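5-dehydro-2-deoxygluconokinase (Bacillus halodurans C-125, PDB 2QCV) probably phosphorylates 5-dehydro-2-deoxy-D-gluconate with ATP to give 6-phospho-5-dehydro-2-deoxy-D-gluconate, a step in myo-inositol degradation. Local coordinates at residues F63-I67 against Y125-V131; V158-I162 against L195-Q199. All blocks are in the same frame, centred on the assembly; numbering follows the deposited sequence. Where two conformers were deposited one is given.

Overall arrangement
From the N terminus the chain lays down strand 12-17 of the large sheet, builds strands 21-26 and 38-44 of the smaller one, and returns through helix 46-56 to strand 61-67. After 57 further residues, including edge strand 90-92 and the smaller sheet's strands 101-106 and 111-117, contact 1 closes its loop by tying 125-131 to strand 61-67. Contact 2 opens only afterwards, so the two loops are in series: with 32 residues between its segments, it pairs helices 154-167 and 186-199, which cover the large sheet. The centres lie about 15 Å apart; Val131 packing on Ala161, with a probable hydrogen bond from Lys160 NZ to Pro128 O, joins 125-131 to the first of these helices.

Contact 1: F63-I67 against Y125-V131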
ATOM      1  N   PHE A  63     -25.203   7.265  16.749  1.00 27.47           N
ATOM      2  CA  PHE A  63     -24.014   6.573  16.263  1.00 27.56           C
ATOM      3  C   PHE A  63     -23.238   7.456  15.289  1.00 26.14           C
ATOM      4  O   PHE A  63     -23.835   8.130  14.436  1.00 28.55           O
ATOM      5  CB  PHE A  63     -24.389   5.242  15.564  1.00 27.75           C
ATOM      6  CG  PHE A  63     -23.249   4.237  15.500  1.00 26.58           C
ATOM      7  CD1 PHE A  63     -22.959   3.447  16.561  1.00 24.16           C
ATOM      8  CD2 PHE A  63     -22.479   4.107  14.368  1.00 29.65           C
ATOM      9  CE1 PHE A  63     -21.917   2.516  16.509  1.00 27.86           C
ATOM     10  CE2 PHE A  63     -21.445   3.214  14.327  1.00 31.07           C
ATOM     11  CZ  PHE A  63     -21.167   2.411  15.415  1.00 27.62           C
ATOM     12  N   ILE A  64     -21.922   7.421  15.427  1.00 25.74           N
ATOM     13  CA  ILE A  64     -20.986   8.042  14.478  1.00 26.33           C
ATOM     14  C   ILE A  64     -20.160   6.931  13.886  1.00 24.68           C
ATOM     15  O   ILE A  64     -19.373   6.277  14.578  1.00 24.89           O
ATOM     16  CB  ILE A  64     -20.081   9.114  15.123  1.00 26.33           C
ATOM     17  CG1 ILE A  64     -20.952  10.219  15.770  1.00 27.50           C
ATOM     18  CG2 ILE A  64     -19.110   9.728  14.068  1.00 23.92           C
ATOM     19  CD1 ILE A  64     -20.196  11.114  16.735  1.00 26.58           C
ATOM     20  N   GLY A  65     -20.361   6.663  12.598  1.00 24.06           N
ATOM     21  CA  GLY A  65     -19.559   5.638  11.949  1.00 26.65           C
ATOM     22  C   GLY A  65     -19.684   5.664  10.437  1.00 26.81           C
ATOM     23  O   GLY A  65     -20.563   6.335   9.893  1.00 27.67           O
ATOM     24  N   LYS A  66     -18.776   4.949   9.788  1.00 25.26           N
ATOM     25  CA  LYS A  66     -18.754   4.845   8.344  1.00 25.69           C
ATOM     26  C   LYS A  66     -19.142   3.450   7.915  1.00 24.84           C
ATOM     27  O   LYS A  66     -18.708   2.449   8.512  1.00 27.61           O
ATOM     28  CB  LYS A  66     -17.406   5.231   7.799  1.00 25.68           C
ATOM     29  CG  LYS A  66     -17.269   5.149   6.282  1.00 26.53           C
ATOM     30  CD  LYS A  66     -16.079   5.937   5.732  1.00 25.36           C
ATOM     31  CE  LYS A  66     -16.375   7.448   5.627  1.00 28.33           C
ATOM     32  NZ  LYS A  66     -15.138   8.224   5.196  1.00 26.15           N
ATOM     33  N   ILE A  67     -19.993   3.420   6.895  1.00 26.11           N
ATOM     34  CA  ILE A  67     -20.541   2.178   6.345  1.00 26.41           C
ATOM     35  C   ILE A  67     -20.278   2.107   4.821  1.00 29.10           C
ATOM     36  O   ILE A  67     -20.090   3.122   4.157  1.00 28.42           O
ATOM     37  CB  ILE A  67     -22.068   2.045   6.632  1.00 25.46           C
ATOM     38  CG1 ILE A  67     -22.862   3.226   6.059  1.00 25.76           C
ATOM     39  CG2 ILE A  67     -22.331   1.858   8.135  1.00 27.97           C
ATOM     40  CD1 ILE A  67     -24.422   3.117   6.127  1.00 27.66           C
ATOM     41  N   TYR A 125     -12.223   4.190   7.894  1.00 27.71           N
ATOM     42  CA  TYR A 125     -12.081   5.416   7.120  1.00 24.17           C
ATOM     43  C   TYR A 125     -12.945   6.578   7.609  1.00 26.27           C
ATOM     44  O   TYR A 125     -12.989   7.603   6.961  1.00 26.37           O
ATOM     45  CB  TYR A 125     -12.334   5.115   5.632  1.00 27.31           C
ATOM     46  CG  TYR A 125     -11.161   4.360   5.089  1.00 30.13           C
ATOM     47  CD1 TYR A 125     -10.035   5.057   4.676  1.00 36.29           C
ATOM     48  CD2 TYR A 125     -11.112   2.967   5.111  1.00 35.60           C
ATOM     49  CE1 TYR A 125      -8.923   4.417   4.245  1.00 39.41           C
ATOM     50  CE2 TYR A 125      -9.974   2.287   4.652  1.00 35.29           C
ATOM     51  CZ  TYR A 125      -8.887   3.028   4.231  1.00 42.47           C
ATOM     52  OH  TYR A 125      -7.746   2.429   3.765  1.00 48.20           O
ATOM     53  N   LEU A 126     -13.636   6.411   8.729  1.00 26.33           N
ATOM     54  CA  LEU A 126     -14.275   7.536   9.391  1.00 25.68           C
ATOM     55  C   LEU A 126     -13.170   8.552   9.683  1.00 25.42           C
ATOM     56  O   LEU A 126     -12.080   8.188  10.152  1.00 28.51           O
ATOM     57  CB  LEU A 126     -14.950   7.100  10.712  1.00 24.68           C
ATOM     58  CG  LEU A 126     -15.648   8.168  11.544  1.00 28.39           C
ATOM     59  CD1 LEU A 126     -16.937   8.650  10.808  1.00 25.17           C
ATOM     60  CD2 LEU A 126     -15.913   7.635  12.999  1.00 24.83           C
ATOM     61  N   SER A 127     -13.431   9.790   9.349  1.00 25.68           N
ATOM     62  CA  SER A 127     -12.417  10.824   9.386  1.00 27.63           C
ATOM     63  C   SER A 127     -12.874  11.967  10.286  1.00 28.28           C
ATOM     64  O   SER A 127     -14.070  12.133  10.527  1.00 27.97           O
ATOM     65  CB  SER A 127     -12.134  11.324   7.969  1.00 29.64           C
ATOM     66  OG  SER A 127     -13.205  12.153   7.545  1.00 41.17           O
ATOM     67  N   PRO A 128     -11.924  12.779  10.786  1.00 28.11           N
ATOM     68  CA  PRO A 128     -12.322  13.948  11.611  1.00 27.11           C
ATOM     69  C   PRO A 128     -13.379  14.874  10.996  1.00 26.78           C
ATOM     70  O   PRO A 128     -14.270  15.343  11.712  1.00 25.83           O
ATOM     71  CB  PRO A 128     -11.000  14.682  11.790  1.00 29.15           C
ATOM     72  CG  PRO A 128      -9.957  13.632  11.745  1.00 32.34           C
ATOM     73  CD  PRO A 128     -10.445  12.642  10.692  1.00 29.72           C
ATOM     74  N   GLU A 129     -13.320  15.088   9.680  1.00 27.23           N
ATOM     75  CA  GLU A 129     -14.298  15.965   9.025  1.00 29.53           C
ATOM     76  C   GLU A 129     -15.719  15.394   9.083  1.00 29.84           C
ATOM     77  O   GLU A 129     -16.691  16.116   8.854  1.00 30.34           O
ATOM     78  CB  GLU A 129     -13.894  16.242   7.589  1.00 33.06           C
ATOM     79  CG  GLU A 129     -14.129  15.073   6.672  1.00 36.66           C
ATOM     80  N   GLU A 130     -15.862  14.115   9.424  1.00 28.57           N
ATOM     81  CA  GLU A 130     -17.176  13.480   9.502  1.00 28.06           C
ATOM     82  C   GLU A 130     -17.734  13.420  10.929  1.00 26.96           C
ATOM     83  O   GLU A 130     -18.825  12.883  11.161  1.00 29.15           O
ATOM     84  CB  GLU A 130     -17.072  12.085   8.933  1.00 27.70           C
ATOM     85  CG  GLU A 130     -16.767  12.119   7.453  1.00 29.52           C
ATOM     86  CD  GLU A 130     -16.216  10.860   6.895  1.00 33.69           C
ATOM     87  OE1 GLU A 130     -15.854   9.943   7.663  1.00 30.08           O
ATOM     88  OE2 GLU A 130     -16.120  10.784   5.632  1.00 30.65           O
ATOM     89  N   VAL A 131     -16.973  13.944  11.883  1.00 29.03           N
ATOM     90  CA  VAL A 131     -17.364  14.028  13.285  1.00 25.49           C
ATOM     91  C   VAL A 131     -17.989  15.407  13.580  1.00 27.94           C
ATOM     92  O   VAL A 131     -17.331  16.435  13.463  1.00 27.39           O
ATOM     93  CB  VAL A 131     -16.176  13.809  14.194  1.00 26.36           C
ATOM     94  CG1 VAL A 131     -16.590  13.907  15.671  1.00 26.35           C
ATOM     95  CG2 VAL A 131     -15.555  12.462  13.889  1.00 25.05           C
TER
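The carboxylate of Glu130 meets Lys66 at one edge: NZ lies 2.8 Å from OE2, on that oxygen's syn lone pair, making a salt bridge with a weaker bond to OE1. Ser127 N, in contrast, approaches OE1 at 3.0 Å from above the carboxylate plane, 49° out of it, so a backbone N-H of the same loop helps fix the group that receives the lysine. The second flat acceptor is the peptide carbonyl of Tyr125. Lys66 NZ stands above its plane, 56° out, yet only 2.8 Å from Tyr125 O, which gives the ammonium group a third acceptor. A bend at chi3 of -80° turns the otherwise extended lysine chain to this spot, and its CD rests 3.8 Å from Tyr125 CB. The tyrosine ring leads off to stack with His97, its hydroxyl bonded to Asp120. Leu126, next in the loop, lies against Ile64 and Gly65 of the strand: CD2 is 4.0 Å from Ile64 CG2, the two side chains crossing at about a right angle, while CD1 lies 4.1 Å from Gly65 C. Burial here has one cost, because Leu126 N is covered and has no polar partner in the model. Flanked by strands 12-17 and 90-92, strand 61-67 belongs to the central sheet of the ribokinase-like PfkB fold, and 125-131 covers it where the chain returns from the smaller sheet.

Contact 2: V158-I162 against L195-Q199; sequences VLKAI and LVAEQ
Leu159 is the first residue of helix 154-167 here to reach across, its CD2 lying 3.7 Å from Val196 CG2. The same methyl also comes within 4.3 Å of Leu195 CD2 and 3.8 Å of Gln199 NE2, so one branch serves three partners; Val191 of the second subunit packs against this leucine too. A water donates to Leu159 O at 2.6 Å and to Gln199 OE1 at 3.2 Å. Gln199 was deposited in two conformers; the water bridge and amide contacts belong to one and are to that extent doubtful. The short segments run 12° from parallel with axes 11.4 Å apart, as expected of helices in successive right-handed beta-alpha-beta crossovers, with strand 171-175 lying between them in the chain; this is the alpha/beta layering of the ribokinase-like fold. Lys160 turns away from helix 186-199 and forms a salt bridge with Glu187 of the second subunit. Ile162, a turn after Leu159, divides its branches between two partners. With CG1 beside the backbone N (chi1 -69°), CD1 extends to 3.5 Å from Val196 CG1, and the side chain also touches Val172 of strand 171-175. CG2 instead comes over one face of the Gln199 amide, 3.4 Å from OE1, the two side chains crossing at about a right angle. No direct hydrogen bond spans the segments, although Lys166, later on the first helix, donates to Gln199 O.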
ATOM      1  N   VAL A 158     -11.843   9.627  16.350  1.00 26.38           N
ATOM      2  CA  VAL A 158     -12.161   9.353  17.754  1.00 24.41           C
ATOM      3  C   VAL A 158     -11.553  10.403  18.664  1.00 25.82           C
ATOM      4  O   VAL A 158     -12.204  10.899  19.586  1.00 24.34           O
ATOM      5  CB  VAL A 158     -11.687   7.952  18.173  1.00 24.99           C
ATOM      6  CG1 VAL A 158     -11.809   7.754  19.665  1.00 25.99           C
ATOM      7  CG2 VAL A 158     -12.520   6.847  17.380  1.00 27.89           C
ATOM      8  N   LEU A 159     -10.290  10.748  18.428  1.00 23.76           N
ATOM      9  CA  LEU A 159      -9.659  11.766  19.271  1.00 25.54           C
ATOM     10  C   LEU A 159     -10.429  13.105  19.171  1.00 23.82           C
ATOM     11  O   LEU A 159     -10.580  13.842  20.188  1.00 23.99           O
ATOM     12  CB  LEU A 159      -8.164  11.876  18.937  1.00 23.00           C
ATOM     13  CG  LEU A 159      -7.270  10.659  19.256  1.00 29.26           C
ATOM     14  CD1 LEU A 159      -5.831  10.897  18.718  1.00 30.14           C
ATOM     15  CD2 LEU A 159      -7.278  10.420  20.750  1.00 27.42           C
ATOM     16  N   LYS A 160     -10.884  13.457  17.964  1.00 25.28           N
ATOM     17  CA  LYS A 160     -11.680  14.662  17.775  1.00 23.39           C
ATOM     18  C   LYS A 160     -12.996  14.577  18.541  1.00 25.00           C
ATOM     19  O   LYS A 160     -13.369  15.494  19.279  1.00 24.12           O
ATOM     20  CB  LYS A 160     -11.959  14.932  16.293  1.00 24.88           C
ATOM     21  CG  LYS A 160     -12.964  16.060  16.099  1.00 24.27           C
ATOM     22  CD  LYS A 160     -13.065  16.421  14.621  1.00 23.72           C
ATOM     23  CE  LYS A 160     -14.170  17.492  14.398  1.00 25.55           C
ATOM     24  NZ  LYS A 160     -14.196  17.927  12.933  1.00 26.36           N
ATOM     25  N   ALA A 161     -13.692  13.457  18.396  1.00 23.36           N
ATOM     26  CA  ALA A 161     -14.961  13.213  19.137  1.00 27.59           C
ATOM     27  C   ALA A 161     -14.835  13.404  20.648  1.00 25.53           C
ATOM     28  O   ALA A 161     -15.674  14.064  21.257  1.00 23.07           O
ATOM     29  CB  ALA A 161     -15.514  11.810  18.801  1.00 26.00           C
ATOM     30  N   ILE A 162     -13.753  12.891  21.232  1.00 25.17           N
ATOM     31  CA  ILE A 162     -13.501  12.989  22.667  1.00 26.03           C
ATOM     32  C   ILE A 162     -13.343  14.460  23.068  1.00 24.22           C
ATOM     33  O   ILE A 162     -13.969  14.921  24.012  1.00 25.30           O
ATOM     34  CB  ILE A 162     -12.249  12.159  23.093  1.00 25.58           C
ATOM     35  CG1 ILE A 162     -12.533  10.653  22.954  1.00 29.35           C
ATOM     36  CG2 ILE A 162     -11.841  12.514  24.543  1.00 25.75           C
ATOM     37  CD1 ILE A 162     -11.278   9.794  22.918  1.00 27.48           C
ATOM     38  N   LEU A 195      -3.514   7.025  26.510  1.00 32.21           N
ATOM     39  CA  LEU A 195      -3.816   8.428  26.145  1.00 34.27           C
ATOM     40  C   LEU A 195      -5.319   8.696  26.248  1.00 31.78           C
ATOM     41  O   LEU A 195      -5.746   9.651  26.911  1.00 30.72           O
ATOM     42  CB  LEU A 195      -3.336   8.671  24.704  1.00 36.07           C
ATOM     43  CG  LEU A 195      -3.984   9.746  23.798  1.00 38.45           C
ATOM     44  CD1 LEU A 195      -3.804  11.081  24.441  1.00 55.13           C
ATOM     45  CD2 LEU A 195      -3.392   9.738  22.379  1.00 39.34           C
ATOM     46  N   VAL A 196      -6.103   7.801  25.647  1.00 28.47           N
ATOM     47  CA  VAL A 196      -7.551   7.949  25.629  1.00 26.04           C
ATOM     48  C   VAL A 196      -8.146   7.733  27.036  1.00 27.74           C
ATOM     49  O   VAL A 196      -8.963   8.537  27.493  1.00 28.49           O
ATOM     50  CB  VAL A 196      -8.212   7.089  24.583  1.00 27.02           C
ATOM     51  CG1 VAL A 196      -9.748   7.154  24.723  1.00 24.88           C
ATOM     52  CG2 VAL A 196      -7.743   7.599  23.156  1.00 27.98           C
ATOM     53  N   ALA A 197      -7.683   6.705  27.762  1.00 26.95           N
ATOM     54  CA  ALA A 197      -8.219   6.483  29.114  1.00 26.34           C
ATOM     55  C   ALA A 197      -7.944   7.701  29.990  1.00 28.13           C
ATOM     56  O   ALA A 197      -8.784   8.094  30.813  1.00 25.94           O
ATOM     57  CB  ALA A 197      -7.616   5.200  29.760  1.00 25.49           C
ATOM     58  N   GLU A 198      -6.789   8.351  29.792  1.00 28.45           N
ATOM     59  CA  GLU A 198      -6.423   9.485  30.628  1.00 26.19           C
ATOM     60  C   GLU A 198      -7.347  10.693  30.428  1.00 25.61           C
ATOM     61  O   GLU A 198      -7.471  11.511  31.328  1.00 29.83           O
ATOM     62  CB  GLU A 198      -4.968   9.872  30.358  1.00 27.20           C
ATOM     63  CG  GLU A 198      -3.975   8.881  31.017  1.00 30.03           C
ATOM     64  CD  GLU A 198      -2.546   9.056  30.525  1.00 31.18           C
ATOM     65  OE1 GLU A 198      -2.292  10.038  29.795  1.00 34.04           O
ATOM     66  OE2 GLU A 198      -1.692   8.209  30.876  1.00 32.63           O
ATOM     67  N   GLN A 199      -7.985  10.745  29.275  1.00 26.78           N
ATOM     68  CA  GLN A 199      -8.905  11.809  28.863  0.50 28.58           C
ATOM     69  C   GLN A 199     -10.346  11.493  29.207  1.00 28.22           C
ATOM     70  O   GLN A 199     -11.221  12.359  29.096  1.00 28.58           O
ATOM     71  CB  GLN A 199      -8.956  11.896  27.335  0.50 28.58           C
ATOM     72  CG  GLN A 199      -7.739  12.178  26.614  0.50 30.38           C
ATOM     73  CD  GLN A 199      -8.069  12.659  25.230  0.50 30.15           C
ATOM     74  OE1 GLN A 199      -8.677  13.713  25.068  0.50 45.42           O
ATOM     75  NE2 GLN A 199      -7.723  11.879  24.231  0.50 41.29           N
TER
HETATM   76  O   HOH W   1      -8.668  14.400  21.894  1.00 37.03           O